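Local coordinates for uncharacterized protein Q99UF4 (Staphylococcus aureus, PDB 3B2N), which probably acts as a LuxR-family two-component response regulator whose receiver domain, on accepting a phosphoryl group, would control DNA binding and transcription, at residues T4-A9 against F29-D34; D11-R16 against D34-L39; Q21-H26 against E111-T116; V67-R72 against V96-D101; I81-F86 against V104-S109. One frame throughout, in Å; residues are numbered along the deposited sequence. Where two conformers were deposited one is given.

All five contacts lie in one receiver domain and mostly pin its parallel sheet to itself or to its helices. Contacts 1 and 5 pair strands at the two edges of the sheet, their centres about 17 Å apart. Contact 2 shares Asp-34 with contact 1 and continues it to the C-terminal end of the sheet, where Leu-15 touches Lys-106 of contact 5, beside the probable phosphorylation site. Contact 3 packs helices over one face, Ile-23 meeting contact 1 and Leu-113 meeting contact 5; it also carries the sodium ion, about 6 Å from the Phe-29 side chain. Contact 4, centred about 22 Å from contact 3, reaches contact 5 through Val-100 against Ile-82.

Contact 1 of 5, residues T4-A9 against F29-D34; sequences TSLIIA and FEILAD
With CG anti to the carbonyl carbon (chi1 -56°), Phe-29 lays its ring alongside Thr-4, both side chains pointing the same way, and CD2 comes 3.8 Å from Thr-4 CB. Ile-31 has a similar first torsion but bends again at chi2 (-56°), which folds CD1 back across the strand boundary to 3.8 Å from Leu-6 CD2 and 4.0 Å from Ile-8 CD1. Leu-6 divides its two methyls between partners, since its CD1 approaches Phe-29 CD2 obliquely at 3.6 Å. Helix 13-26 lies over this face, with Ile-23 on Leu-6 and Phe-29. On the other face Ile-7 CG1 rests on Ala-33 CB, and Leu-32 CD2 is pressed to 3.4 Å from Ser-5 CB, closer than usual van der Waals contact; helix 38-48 covers that side through Leu-44 and Tyr-48.

The backbones pair in parallel, starting with Glu-30 N to Thr-4 O (2.8 Å). Leu-6 then donates to Glu-30 and accepts from Leu-32, whereas the last bond, Ile-8 N to Ala-33 O, lengthens to 3.2 Å. Leu-6 is matched with Ile-31 but Ile-8 with Asp-34, so strand 29-35 spends one residue more; the psi of -29° at Leu-32 fits a beta bulge there. The chemistry is thus polar within the sheet and largely apolar above and below it, as expected for two strands of a beta-alpha-beta unit with helices over both faces.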
# COMPACT_ATOMS: atom_id res chain seq x y z
N THR A 4 12.66 4.12 -6.36
CA THR A 4 11.96 3.58 -5.21
C THR A 4 11.17 2.31 -5.60
O THR A 4 10.39 2.33 -6.57
CB THR A 4 11.05 4.65 -4.65
OG1 THR A 4 11.86 5.78 -4.30
CG2 THR A 4 10.34 4.15 -3.45
N SER A 5 11.38 1.22 -4.86
CA SER A 5 10.60 0.01 -5.13
C SER A 5 9.29 -0.06 -4.34
O SER A 5 9.22 0.38 -3.20
CB SER A 5 11.43 -1.24 -4.90
OG SER A 5 11.98 -1.21 -3.60
N LEU A 6 8.27 -0.65 -4.98
CA LEU A 6 6.94 -0.72 -4.47
C LEU A 6 6.36 -2.11 -4.68
O LEU A 6 6.59 -2.73 -5.72
CB LEU A 6 6.03 0.21 -5.29
CG LEU A 6 5.47 1.52 -4.79
CD1 LEU A 6 6.64 2.45 -4.65
CD2 LEU A 6 4.53 2.06 -5.85
N ILE A 7 5.54 -2.54 -3.73
CA ILE A 7 4.62 -3.63 -3.97
C ILE A 7 3.21 -3.06 -3.81
O ILE A 7 2.96 -2.21 -2.93
CB ILE A 7 4.89 -4.85 -3.00
CG1 ILE A 7 6.22 -5.52 -3.37
CG2 ILE A 7 3.66 -5.85 -3.01
CD1 ILE A 7 6.70 -6.68 -2.47
N ILE A 8 2.27 -3.52 -4.63
CA ILE A 8 0.91 -3.01 -4.59
C ILE A 8 -0.02 -4.14 -4.31
O ILE A 8 0.00 -5.16 -5.02
CB ILE A 8 0.47 -2.36 -5.91
CG1 ILE A 8 1.41 -1.17 -6.20
CG2 ILE A 8 -1.08 -1.93 -5.80
CD1 ILE A 8 1.26 -0.59 -7.58
N ALA A 9 -0.80 -4.02 -3.24
CA ALA A 9 -1.77 -5.09 -3.00
C ALA A 9 -3.14 -4.40 -3.06
O ALA A 9 -3.44 -3.51 -2.23
CB ALA A 9 -1.52 -5.74 -1.60
N PHE A 29 9.49 5.14 -9.83
CA PHE A 29 9.21 3.95 -9.06
C PHE A 29 9.47 2.71 -9.90
O PHE A 29 9.30 2.74 -11.11
CB PHE A 29 7.74 3.98 -8.61
CG PHE A 29 7.36 5.21 -7.83
CD1 PHE A 29 6.61 6.24 -8.42
CD2 PHE A 29 7.75 5.36 -6.49
CE1 PHE A 29 6.25 7.41 -7.69
CE2 PHE A 29 7.40 6.52 -5.75
CZ PHE A 29 6.65 7.55 -6.36
N GLU A 30 9.89 1.63 -9.26
CA GLU A 30 9.80 0.30 -9.89
C GLU A 30 8.87 -0.60 -9.05
O GLU A 30 8.98 -0.65 -7.82
CB GLU A 30 11.19 -0.32 -10.05
CG GLU A 30 11.85 -0.69 -8.75
CD GLU A 30 13.15 -1.44 -8.95
OE1 GLU A 30 14.09 -1.19 -8.16
OE2 GLU A 30 13.25 -2.29 -9.88
N ILE A 31 7.93 -1.27 -9.72
CA ILE A 31 6.94 -2.13 -9.08
C ILE A 31 7.54 -3.52 -9.05
O ILE A 31 7.75 -4.13 -10.11
CB ILE A 31 5.58 -2.17 -9.86
CG1 ILE A 31 5.05 -0.75 -10.22
CG2 ILE A 31 4.52 -2.95 -9.08
CD1 ILE A 31 4.86 0.19 -9.10
N LEU A 32 7.80 -4.04 -7.86
CA LEU A 32 8.37 -5.39 -7.75
C LEU A 32 7.35 -6.53 -7.88
O LEU A 32 7.71 -7.63 -8.30
CB LEU A 32 9.12 -5.51 -6.42
CG LEU A 32 10.59 -5.19 -6.27
CD1 LEU A 32 11.11 -4.29 -7.37
CD2 LEU A 32 10.79 -4.61 -4.87
N ALA A 33 6.10 -6.28 -7.49
CA ALA A 33 5.08 -7.32 -7.42
C ALA A 33 3.74 -6.64 -7.20
O ALA A 33 3.71 -5.57 -6.62
CB ALA A 33 5.39 -8.30 -6.24
N ASP A 34 2.64 -7.27 -7.62
CA ASP A 34 1.33 -6.77 -7.25
C ASP A 34 0.38 -7.96 -7.02
O ASP A 34 0.59 -9.03 -7.61
CB ASP A 34 0.79 -5.87 -8.35
CG ASP A 34 0.40 -6.64 -9.59
OD1 ASP A 34 1.28 -6.89 -10.44
OD2 ASP A 34 -0.79 -7.00 -9.72

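Contact 2 of 5, residues D11-R16 against D34-L39; sequences DQNMLR and DTDNGL
A salt bridge, Arg-16 to Asp-34, joins the first turn of helix 13-26 to the end of strand 29-35, at the C-terminal end of the sheet. Arg-16 NE donates to Asp-34 OD2 at 2.7 Å (154° at the hydrogen), and the oxygen receives it on its anti lone pair. That oxygen lies near the guanidinium plane, and guanidinium and carboxylate are 22° apart. The arginine chain bends at chi3 (72°), turning the group flat beneath the facing backbone: Thr-35 C stands 3.5 Å above the guanidinium plane and Asp-36 N over its centre. Arg-16 CD is 3.2 Å from Thr-35 O, and its NH1, 3.4 Å from Asp-36 CB, also donates to Glu-10 O. At the far end NH1 and NH2 both donate to OD1 of Asn-13, in one of its two conformers, close to the guanidinium plane. Asp-34 OD2 also receives a weak bond from Gln-17 NE2.

Farther out, one water lies 2.6 Å from Asp-11 OD2 and bonds weakly to Asp-36 OD1. The position of Glu-10 and Asp-11 after the first strand, with Asp-11 N bonded to Asp-56 OD2, matches the acidic pocket of CheY-like receiver domains, where Asp-56 would probably be the phosphoacceptor.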
# COMPACT_ATOMS: atom_id res chain seq x y z
N ASP A 11 -7.50 -5.11 -4.04
CA ASP A 11 -8.49 -6.15 -4.27
C ASP A 11 -9.01 -6.08 -5.70
O ASP A 11 -9.22 -7.09 -6.32
CB ASP A 11 -9.65 -5.98 -3.31
CG ASP A 11 -10.65 -7.12 -3.42
OD1 ASP A 11 -11.76 -6.87 -3.88
OD2 ASP A 11 -10.30 -8.28 -3.13
N GLN A 12 -9.18 -4.89 -6.26
CA GLN A 12 -9.87 -4.84 -7.51
C GLN A 12 -8.83 -4.89 -8.64
O GLN A 12 -7.94 -4.03 -8.71
CB GLN A 12 -10.72 -3.56 -7.57
CG GLN A 12 -11.51 -3.43 -8.86
CD GLN A 12 -11.97 -2.03 -9.01
OE1 GLN A 12 -11.30 -1.24 -9.66
NE2 GLN A 12 -13.10 -1.70 -8.40
N ASN A 13 -8.95 -5.86 -9.54
CA ASN A 13 -8.01 -6.02 -10.66
C ASN A 13 -7.91 -4.75 -11.55
O ASN A 13 -6.81 -4.29 -11.87
CB ASN A 13 -8.39 -7.26 -11.51
CG ASN A 13 -8.33 -8.61 -10.72
OD1 ASN A 13 -7.66 -8.75 -9.68
ND2 ASN A 13 -9.02 -9.62 -11.26
N MET A 14 -9.04 -4.20 -11.98
CA MET A 14 -8.99 -3.03 -12.87
C MET A 14 -8.13 -1.89 -12.26
O MET A 14 -7.20 -1.38 -12.93
CB MET A 14 -10.39 -2.53 -13.28
CG MET A 14 -10.35 -1.45 -14.40
SD MET A 14 -11.93 -0.89 -15.10
CE MET A 14 -12.31 -2.32 -16.12
N LEU A 15 -8.41 -1.53 -11.00
CA LEU A 15 -7.68 -0.44 -10.38
C LEU A 15 -6.23 -0.87 -10.11
O LEU A 15 -5.28 -0.06 -10.29
CB LEU A 15 -8.35 0.02 -9.05
CG LEU A 15 -7.57 1.07 -8.22
CD1 LEU A 15 -7.45 2.36 -9.04
CD2 LEU A 15 -8.36 1.33 -6.94
N ARG A 16 -6.03 -2.14 -9.70
CA ARG A 16 -4.70 -2.58 -9.38
C ARG A 16 -3.77 -2.45 -10.65
O ARG A 16 -2.67 -1.92 -10.57
CB ARG A 16 -4.68 -4.04 -8.91
CG ARG A 16 -3.26 -4.41 -8.42
CD ARG A 16 -3.12 -5.72 -7.65
NE ARG A 16 -3.27 -6.86 -8.54
CZ ARG A 16 -4.42 -7.49 -8.76
NH1 ARG A 16 -5.59 -7.12 -8.15
NH2 ARG A 16 -4.39 -8.53 -9.59
N ASP A 34 2.64 -7.27 -7.62
CA ASP A 34 1.33 -6.77 -7.25
C ASP A 34 0.38 -7.96 -7.02
O ASP A 34 0.59 -9.03 -7.61
CB ASP A 34 0.79 -5.87 -8.35
CG ASP A 34 0.40 -6.64 -9.59
OD1 ASP A 34 1.28 -6.89 -10.44
OD2 ASP A 34 -0.79 -7.00 -9.72
N THR A 35 -0.67 -7.78 -6.22
CA THR A 35 -1.54 -8.93 -5.89
C THR A 35 -2.86 -8.44 -5.33
O THR A 35 -2.95 -7.29 -4.92
CB THR A 35 -0.86 -9.93 -4.84
OG1 THR A 35 -1.77 -10.97 -4.49
CG2 THR A 35 -0.49 -9.20 -3.55
N ASP A 36 -3.85 -9.30 -5.31
CA ASP A 36 -5.14 -8.97 -4.72
C ASP A 36 -5.32 -9.67 -3.38
O ASP A 36 -6.37 -9.62 -2.79
CB ASP A 36 -6.28 -9.32 -5.67
CG ASP A 36 -6.38 -10.81 -5.97
OD1 ASP A 36 -7.38 -11.22 -6.58
OD2 ASP A 36 -5.48 -11.58 -5.60
N ASN A 37 -4.27 -10.28 -2.89
CA ASN A 37 -4.40 -11.09 -1.65
C ASN A 37 -3.39 -10.66 -0.60
O ASN A 37 -2.17 -10.61 -0.86
CB ASN A 37 -4.24 -12.58 -2.00
CG ASN A 37 -4.43 -13.49 -0.80
OD1 ASN A 37 -3.65 -13.48 0.15
ND2 ASN A 37 -5.46 -14.31 -0.86
N GLY A 38 -3.87 -10.35 0.60
CA GLY A 38 -2.97 -9.80 1.63
C GLY A 38 -1.93 -10.79 2.18
O GLY A 38 -0.83 -10.40 2.57
N LEU A 39 -2.29 -12.08 2.22
CA LEU A 39 -1.32 -13.09 2.61
C LEU A 39 -0.20 -13.20 1.57
O LEU A 39 1.01 -13.28 1.91
CB LEU A 39 -1.99 -14.44 2.74
CG LEU A 39 -1.16 -15.61 3.25
CD1 LEU A 39 -0.39 -15.29 4.54
CD2 LEU A 39 -2.09 -16.81 3.47
O HOH W 1 -9.71 -9.25 -7.25
O HOH W 2 -9.28 -10.25 -4.49

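Contact 3 of 5, residues Q21-H26 against E111-T116; sequences QLIKLH and EELVET. With NA (sodium ion), chain B.
Apolar packing forms the inner part of this contact: Ile-23 and Leu-113 meet obliquely, CD1 to CD2 at 4.1 Å, and Val-114 CG2 lies 4.2 Å from Ile-23 CG1 and 3.7 Å from His-26 CB. The other methyl, Val-114 CG1, makes a van der Waals contact with His-26 O at 3.6 Å. Phe-29, behind them on strand 29-35, touches both Ile-23 and Val-114.

The outer part is a CH-pi interaction. Glu-111 bends at chi2 (85°), which draws its CG over one face of the His-26 imidazole, 3.8 Å from the ring centroid and offset toward the rim. The carboxylate follows, stacked on the ring with the two planes 30° apart.

Metal coordination occupies another side of helix 13-26. The sodium ion is bound by Lys-24 O at 2.2 Å, by Gly-27 O and by two waters, one of which donates to Leu-25 O (2.7 Å); main-chain carbonyls near the helix end supply the protein ligands.

The axes of the two short helical segments pass 9.7 Å apart at a crossing angle of -61°. First and last helices packed together on one face of a central parallel sheet are characteristic of the doubly wound CheY-like receiver fold.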
# COMPACT_ATOMS: atom_id res chain seq x y z
N GLN A 21 0.55 0.44 -13.73
CA GLN A 21 1.01 1.19 -14.91
C GLN A 21 1.20 2.68 -14.67
O GLN A 21 2.21 3.27 -15.12
CB GLN A 21 0.12 0.95 -16.13
CG GLN A 21 0.22 -0.53 -16.58
CD GLN A 21 -0.77 -0.85 -17.68
OE1 GLN A 21 -1.80 -0.16 -17.85
NE2 GLN A 21 -0.45 -1.84 -18.48
N LEU A 22 0.24 3.29 -13.97
CA LEU A 22 0.26 4.77 -13.85
C LEU A 22 1.26 5.22 -12.81
O LEU A 22 1.92 6.24 -12.98
CB LEU A 22 -1.12 5.31 -13.48
CG LEU A 22 -2.11 5.23 -14.64
CD1 LEU A 22 -3.50 5.60 -14.16
CD2 LEU A 22 -1.63 6.18 -15.72
N ILE A 23 1.37 4.49 -11.70
CA ILE A 23 2.39 4.87 -10.73
C ILE A 23 3.81 4.93 -11.33
O ILE A 23 4.56 5.87 -11.03
CB ILE A 23 2.34 3.98 -9.46
CG1 ILE A 23 1.13 4.35 -8.63
CG2 ILE A 23 3.64 4.20 -8.63
CD1 ILE A 23 0.82 3.26 -7.49
N LYS A 24 4.18 3.97 -12.16
CA LYS A 24 5.46 4.00 -12.84
C LYS A 24 5.61 5.19 -13.80
O LYS A 24 6.73 5.69 -13.96
CB LYS A 24 5.69 2.70 -13.62
CG LYS A 24 6.26 1.59 -12.76
CD LYS A 24 6.59 0.34 -13.57
CE LYS A 24 5.36 -0.20 -14.32
NZ LYS A 24 5.61 -1.61 -14.74
N LEU A 25 4.53 5.62 -14.44
CA LEU A 25 4.58 6.79 -15.34
C LEU A 25 4.55 8.14 -14.60
O LEU A 25 5.11 9.12 -15.09
CB LEU A 25 3.44 6.73 -16.35
CG LEU A 25 3.51 5.60 -17.38
CD1 LEU A 25 2.24 5.51 -18.16
CD2 LEU A 25 4.64 5.78 -18.31
N HIS A 26 3.88 8.20 -13.44
CA HIS A 26 3.68 9.47 -12.70
C HIS A 26 4.86 9.81 -11.79
O HIS A 26 4.95 10.92 -11.26
CB HIS A 26 2.36 9.48 -11.90
CG HIS A 26 1.16 9.87 -12.71
ND1 HIS A 26 1.03 11.12 -13.28
CD2 HIS A 26 0.07 9.16 -13.09
CE1 HIS A 26 -0.10 11.17 -13.98
NE2 HIS A 26 -0.71 10.00 -13.86
N GLU A 111 -2.07 10.61 -9.30
CA GLU A 111 -1.15 11.78 -9.19
C GLU A 111 -0.99 12.24 -7.74
O GLU A 111 0.13 12.44 -7.27
CB GLU A 111 -1.68 13.01 -9.95
CG GLU A 111 -1.69 12.90 -11.44
CD GLU A 111 -2.95 12.21 -12.03
OE1 GLU A 111 -3.55 11.26 -11.41
OE2 GLU A 111 -3.33 12.62 -13.15
N GLU A 112 -2.12 12.44 -7.04
CA GLU A 112 -2.06 12.78 -5.58
C GLU A 112 -1.44 11.64 -4.75
O GLU A 112 -0.64 11.85 -3.84
CB GLU A 112 -3.47 13.14 -5.11
CG GLU A 112 -3.96 14.45 -5.80
CD GLU A 112 -5.44 14.76 -5.59
OE1 GLU A 112 -6.28 13.84 -5.56
OE2 GLU A 112 -5.78 15.96 -5.47
N LEU A 113 -1.78 10.41 -5.11
CA LEU A 113 -1.19 9.29 -4.40
C LEU A 113 0.34 9.30 -4.57
O LEU A 113 1.08 9.11 -3.60
CB LEU A 113 -1.84 7.96 -4.85
CG LEU A 113 -1.10 6.68 -4.47
CD1 LEU A 113 -1.14 6.55 -2.99
CD2 LEU A 113 -1.70 5.45 -5.15
N VAL A 114 0.82 9.54 -5.79
CA VAL A 114 2.27 9.65 -6.06
C VAL A 114 2.90 10.79 -5.24
O VAL A 114 3.92 10.59 -4.61
CB VAL A 114 2.60 9.77 -7.60
CG1 VAL A 114 4.02 10.32 -7.84
CG2 VAL A 114 2.36 8.39 -8.32
N GLU A 115 2.28 11.96 -5.21
CA GLU A 115 2.78 13.04 -4.34
C GLU A 115 2.89 12.56 -2.90
O GLU A 115 3.90 12.82 -2.22
CB GLU A 115 1.82 14.23 -4.32
CG GLU A 115 1.62 14.97 -5.61
CD GLU A 115 0.77 16.23 -5.36
OE1 GLU A 115 -0.09 16.56 -6.22
OE2 GLU A 115 0.97 16.85 -4.28
N THR A 116 1.86 11.84 -2.43
CA THR A 116 1.86 11.32 -1.07
C THR A 116 3.00 10.33 -0.79
O THR A 116 3.68 10.43 0.22
CB THR A 116 0.50 10.71 -0.70
OG1 THR A 116 -0.51 11.75 -0.81
CG2 THR A 116 0.55 10.18 0.70
NA NA B . 8.49 7.06 -14.14
O HOH W 3 7.77 9.40 -14.70
O HOH W 4 9.67 4.78 -13.46

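Contact 4 of 5, residues V67-R72 against V96-D101; sequences VLAEIR and VVNDVD
The guanidinium of Arg-72 meets the 96-101 segment along its edge. Arg-72 NE and NH1 close side-on around one atom, Asp-99 O, at 2.9 and 2.8 Å, and that oxygen lies near the guanidinium plane. Relative to the carbonyl plane of Asp-99, NE lies well above and NH1 is tilted by only 16°. Arg-72 NH1 also forms a salt bridge to Asp-101 OD2 (2.8 Å), reached from above the carboxylate plane, the flat groups 67° apart. Asp-99 OD1, 3.4 Å from Arg-72 NE, lies well out of the guanidinium plane, so it probably adds charge attraction, with no N-H aimed at it. NH2 donates to Ile-78 O, and Asp-101 OD2 also accepts from Val-80 N.

The Asn-98 amide places OD1 3.5 Å from Ala-69 CB, its ND2 being bonded to Lys-94 O. Leu-68 forks against the Asn-98 stem and backbone: CD2 sits 3.5 Å from Asn-98 CB and 3.7 Å from Val-100 CB, while CD1 comes near Asn-98 O.

The carbonyl gripped by arginine belongs to the positive-phi residue of a Schellman motif ending helix 89-97. Helix 64-73 thereby holds the turn leading into strand 102-105, with strand 79-84 alongside, where Val-80 touches Leu-68 and Ile-82 touches Val-100.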
# COMPACT_ATOMS: atom_id res chain seq x y z
N VAL A 67 -1.71 -6.75 7.41
CA VAL A 67 -0.39 -6.69 6.78
C VAL A 67 0.43 -5.54 7.43
O VAL A 67 1.57 -5.72 7.81
CB VAL A 67 -0.48 -6.50 5.26
CG1 VAL A 67 0.91 -6.25 4.62
CG2 VAL A 67 -1.17 -7.73 4.58
N LEU A 68 -0.16 -4.35 7.55
CA LEU A 68 0.51 -3.22 8.22
C LEU A 68 0.93 -3.62 9.62
O LEU A 68 2.09 -3.42 10.01
CB LEU A 68 -0.43 -1.99 8.27
CG LEU A 68 -0.11 -0.88 9.29
CD1 LEU A 68 1.21 -0.19 8.92
CD2 LEU A 68 -1.22 0.15 9.28
N ALA A 69 0.02 -4.23 10.39
CA ALA A 69 0.37 -4.64 11.74
C ALA A 69 1.58 -5.57 11.76
O ALA A 69 2.45 -5.45 12.62
CB ALA A 69 -0.82 -5.27 12.50
N GLU A 70 1.64 -6.50 10.79
CA GLU A 70 2.74 -7.48 10.82
C GLU A 70 4.07 -6.85 10.44
O GLU A 70 5.10 -7.19 11.01
CB GLU A 70 2.46 -8.68 9.91
CG GLU A 70 3.35 -9.87 10.24
CD GLU A 70 3.04 -11.07 9.39
OE1 GLU A 70 1.85 -11.29 9.07
OE2 GLU A 70 4.00 -11.80 9.03
N ILE A 71 4.04 -5.94 9.46
CA ILE A 71 5.26 -5.19 9.06
C ILE A 71 5.81 -4.42 10.28
O ILE A 71 7.05 -4.32 10.48
CB ILE A 71 4.91 -4.21 7.91
CG1 ILE A 71 4.58 -4.99 6.65
CG2 ILE A 71 6.08 -3.21 7.59
CD1 ILE A 71 3.94 -4.11 5.58
N ARG A 72 4.90 -3.87 11.08
CA ARG A 72 5.35 -3.09 12.25
C ARG A 72 5.85 -4.01 13.36
O ARG A 72 6.89 -3.75 13.91
CB ARG A 72 4.28 -2.13 12.76
CG ARG A 72 3.90 -1.08 11.73
CD ARG A 72 5.02 -0.12 11.37
NE ARG A 72 4.55 0.96 10.49
CZ ARG A 72 5.12 1.28 9.33
NH1 ARG A 72 4.61 2.26 8.61
NH2 ARG A 72 6.21 0.62 8.90
N VAL A 96 -4.04 4.30 12.00
CA VAL A 96 -3.23 5.27 12.72
C VAL A 96 -2.57 4.56 13.90
O VAL A 96 -1.36 4.65 14.07
CB VAL A 96 -4.08 6.47 13.17
CG1 VAL A 96 -3.32 7.38 14.19
CG2 VAL A 96 -4.53 7.30 11.91
N VAL A 97 -3.35 3.81 14.67
CA VAL A 97 -2.85 3.13 15.88
C VAL A 97 -1.72 2.15 15.46
O VAL A 97 -0.78 1.94 16.20
CB VAL A 97 -3.97 2.45 16.73
CG1 VAL A 97 -4.55 1.20 16.04
CG2 VAL A 97 -3.40 1.98 18.07
N ASN A 98 -1.82 1.61 14.25
CA ASN A 98 -0.80 0.71 13.72
C ASN A 98 0.33 1.38 13.00
O ASN A 98 1.04 0.74 12.25
CB ASN A 98 -1.47 -0.31 12.79
CG ASN A 98 -2.10 -1.44 13.59
OD1 ASN A 98 -1.38 -2.26 14.14
ND2 ASN A 98 -3.43 -1.46 13.69
N ASP A 99 0.45 2.69 13.17
CA ASP A 99 1.57 3.45 12.63
C ASP A 99 1.69 3.44 11.08
O ASP A 99 2.80 3.29 10.51
CB ASP A 99 2.87 2.98 13.28
CG ASP A 99 4.06 3.87 12.94
OD1 ASP A 99 5.19 3.34 12.88
OD2 ASP A 99 3.85 5.09 12.72
N VAL A 100 0.56 3.61 10.40
CA VAL A 100 0.54 3.71 8.93
C VAL A 100 1.31 5.00 8.52
O VAL A 100 1.27 5.98 9.25
CB VAL A 100 -0.92 3.74 8.37
CG1 VAL A 100 -1.57 5.10 8.62
CG2 VAL A 100 -0.96 3.31 6.86
N ASP A 101 2.02 5.00 7.40
CA ASP A 101 2.67 6.25 7.01
C ASP A 101 1.72 7.23 6.33
O ASP A 101 1.83 8.46 6.53
CB ASP A 101 3.89 5.96 6.14
CG ASP A 101 4.93 5.20 6.91
OD1 ASP A 101 5.40 5.75 7.90
OD2 ASP A 101 5.22 4.03 6.59

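Contact 5 of 5, residues I81-F86 against V104-S109; sequences IIVTTF and VLKERS
Lys-106 leans over the 81-86 backbone almost straight: CG is anti to the carbonyl carbon (chi1 -61°) and every later torsion is extended. The methylenes of Lys-106 do the touching, CG lying 3.5 Å from Thr-84 O and CE 3.5 Å from Val-83 O, while CD meets Thr-85 CG2 at 3.8 Å and Val-83 CG1 packs crosswise. The extension carries Lys-106 NZ to a salt bridge with Glu-10, a long, weak ion pair with Asp-56 and a water 2.9 Å away that also accepts from Thr-85 N.

Val-83 and Val-104 share one rotamer, CG1 anti to the backbone N (chi1 176° and 174°), and lie side by side in register. Val-104 CG2 reaches Ile-81 CG2 at 4.0 Å, under Leu-113 and Thr-116 of helix 110-121. Leu-105 points to the other face, its CD1 near Phe-86 O.

Parallel pairing holds the strands: Val-104 N to Ile-82 O (2.7 Å), Thr-84 N to Val-104 O, Lys-106 N to Thr-84 O. Thr-84 OG1 accepts from Phe-86 N (3.0 Å), an ST turn that holds this oxygen. Thr-84, ending its strand, and Lys-106, just past its own, occupy the positions of the conserved receiver-domain threonine and lysine; with the weak Asp-56 pair, this is consistent with phosphoryl handling.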
# COMPACT_ATOMS: atom_id res chain seq x y z
N ILE A 81 1.49 2.72 2.84
CA ILE A 81 0.36 3.58 2.52
C ILE A 81 -0.88 2.71 2.33
O ILE A 81 -0.87 1.80 1.49
CB ILE A 81 0.66 4.39 1.25
CG1 ILE A 81 1.84 5.33 1.58
CG2 ILE A 81 -0.63 5.16 0.82
CD1 ILE A 81 2.77 5.54 0.49
N ILE A 82 -1.93 2.97 3.11
CA ILE A 82 -3.21 2.37 2.88
C ILE A 82 -4.02 3.23 1.91
O ILE A 82 -4.03 4.45 2.02
CB ILE A 82 -3.94 2.15 4.19
CG1 ILE A 82 -3.12 1.18 5.07
CG2 ILE A 82 -5.42 1.76 3.99
CD1 ILE A 82 -3.87 0.15 5.76
N VAL A 83 -4.68 2.58 0.94
CA VAL A 83 -5.43 3.30 -0.10
C VAL A 83 -6.74 2.58 -0.17
O VAL A 83 -6.74 1.40 -0.52
CB VAL A 83 -4.69 3.19 -1.48
CG1 VAL A 83 -5.50 3.82 -2.60
CG2 VAL A 83 -3.43 3.85 -1.41
N THR A 84 -7.85 3.24 0.19
CA THR A 84 -9.13 2.55 0.36
C THR A 84 -10.31 3.43 -0.06
O THR A 84 -10.19 4.66 -0.06
CB THR A 84 -9.33 2.12 1.86
OG1 THR A 84 -10.51 1.32 2.00
CG2 THR A 84 -9.42 3.38 2.80
N THR A 85 -11.44 2.80 -0.40
CA THR A 85 -12.73 3.53 -0.47
C THR A 85 -13.34 3.86 0.92
O THR A 85 -14.19 4.74 1.03
CB THR A 85 -13.78 2.76 -1.27
OG1 THR A 85 -13.98 1.48 -0.64
CG2 THR A 85 -13.31 2.49 -2.65
N PHE A 86 -12.91 3.18 1.98
CA PHE A 86 -13.68 3.28 3.24
C PHE A 86 -13.57 4.62 3.96
O PHE A 86 -12.48 5.02 4.44
CB PHE A 86 -13.36 2.14 4.23
CG PHE A 86 -13.66 0.76 3.70
CD1 PHE A 86 -13.01 -0.36 4.24
CD2 PHE A 86 -14.58 0.57 2.67
CE1 PHE A 86 -13.28 -1.64 3.75
CE2 PHE A 86 -14.85 -0.70 2.17
CZ PHE A 86 -14.20 -1.80 2.70
N VAL A 104 -4.81 7.04 2.36
CA VAL A 104 -5.29 7.77 1.19
C VAL A 104 -6.63 7.22 0.72
O VAL A 104 -6.76 6.01 0.44
CB VAL A 104 -4.23 7.69 0.06
CG1 VAL A 104 -4.74 8.34 -1.25
CG2 VAL A 104 -2.95 8.38 0.53
N LEU A 105 -7.62 8.10 0.62
CA LEU A 105 -8.93 7.71 0.10
C LEU A 105 -8.90 7.64 -1.41
O LEU A 105 -8.23 8.46 -2.05
CB LEU A 105 -9.96 8.77 0.48
CG LEU A 105 -11.04 8.60 1.54
CD1 LEU A 105 -10.59 7.82 2.72
CD2 LEU A 105 -11.49 9.99 1.95
N LYS A 106 -9.69 6.74 -2.00
CA LYS A 106 -9.78 6.66 -3.48
C LYS A 106 -10.57 7.81 -4.10
O LYS A 106 -10.79 7.79 -5.31
CB LYS A 106 -10.30 5.28 -3.92
CG LYS A 106 -9.30 4.20 -3.44
CD LYS A 106 -9.70 2.81 -3.88
CE LYS A 106 -8.71 1.76 -3.41
NZ LYS A 106 -9.36 0.41 -3.65
N GLU A 107 -10.98 8.79 -3.27
CA GLU A 107 -11.35 10.13 -3.76
C GLU A 107 -10.20 10.92 -4.41
O GLU A 107 -10.43 11.89 -5.15
CB GLU A 107 -11.92 10.98 -2.61
CG GLU A 107 -13.41 10.78 -2.44
CD GLU A 107 -13.97 11.46 -1.20
OE1 GLU A 107 -15.18 11.28 -0.93
OE2 GLU A 107 -13.21 12.18 -0.49
N ARG A 108 -8.97 10.52 -4.11
CA ARG A 108 -7.74 11.15 -4.61
C ARG A 108 -7.36 10.49 -5.90
O ARG A 108 -7.67 9.31 -6.09
CB ARG A 108 -6.58 10.91 -3.59
CG ARG A 108 -6.88 11.39 -2.15
CD ARG A 108 -6.64 12.90 -1.98
NE ARG A 108 -7.75 13.65 -2.53
CZ ARG A 108 -8.94 13.82 -1.95
NH1 ARG A 108 -9.87 14.53 -2.58
NH2 ARG A 108 -9.21 13.27 -0.75
N SER A 109 -6.67 11.22 -6.77
CA SER A 109 -6.13 10.64 -8.00
C SER A 109 -4.83 9.89 -7.74
O SER A 109 -4.22 10.04 -6.68
CB SER A 109 -5.83 11.75 -9.00
OG SER A 109 -4.81 12.60 -8.49
O HOH W 5 -10.76 -0.06 -1.21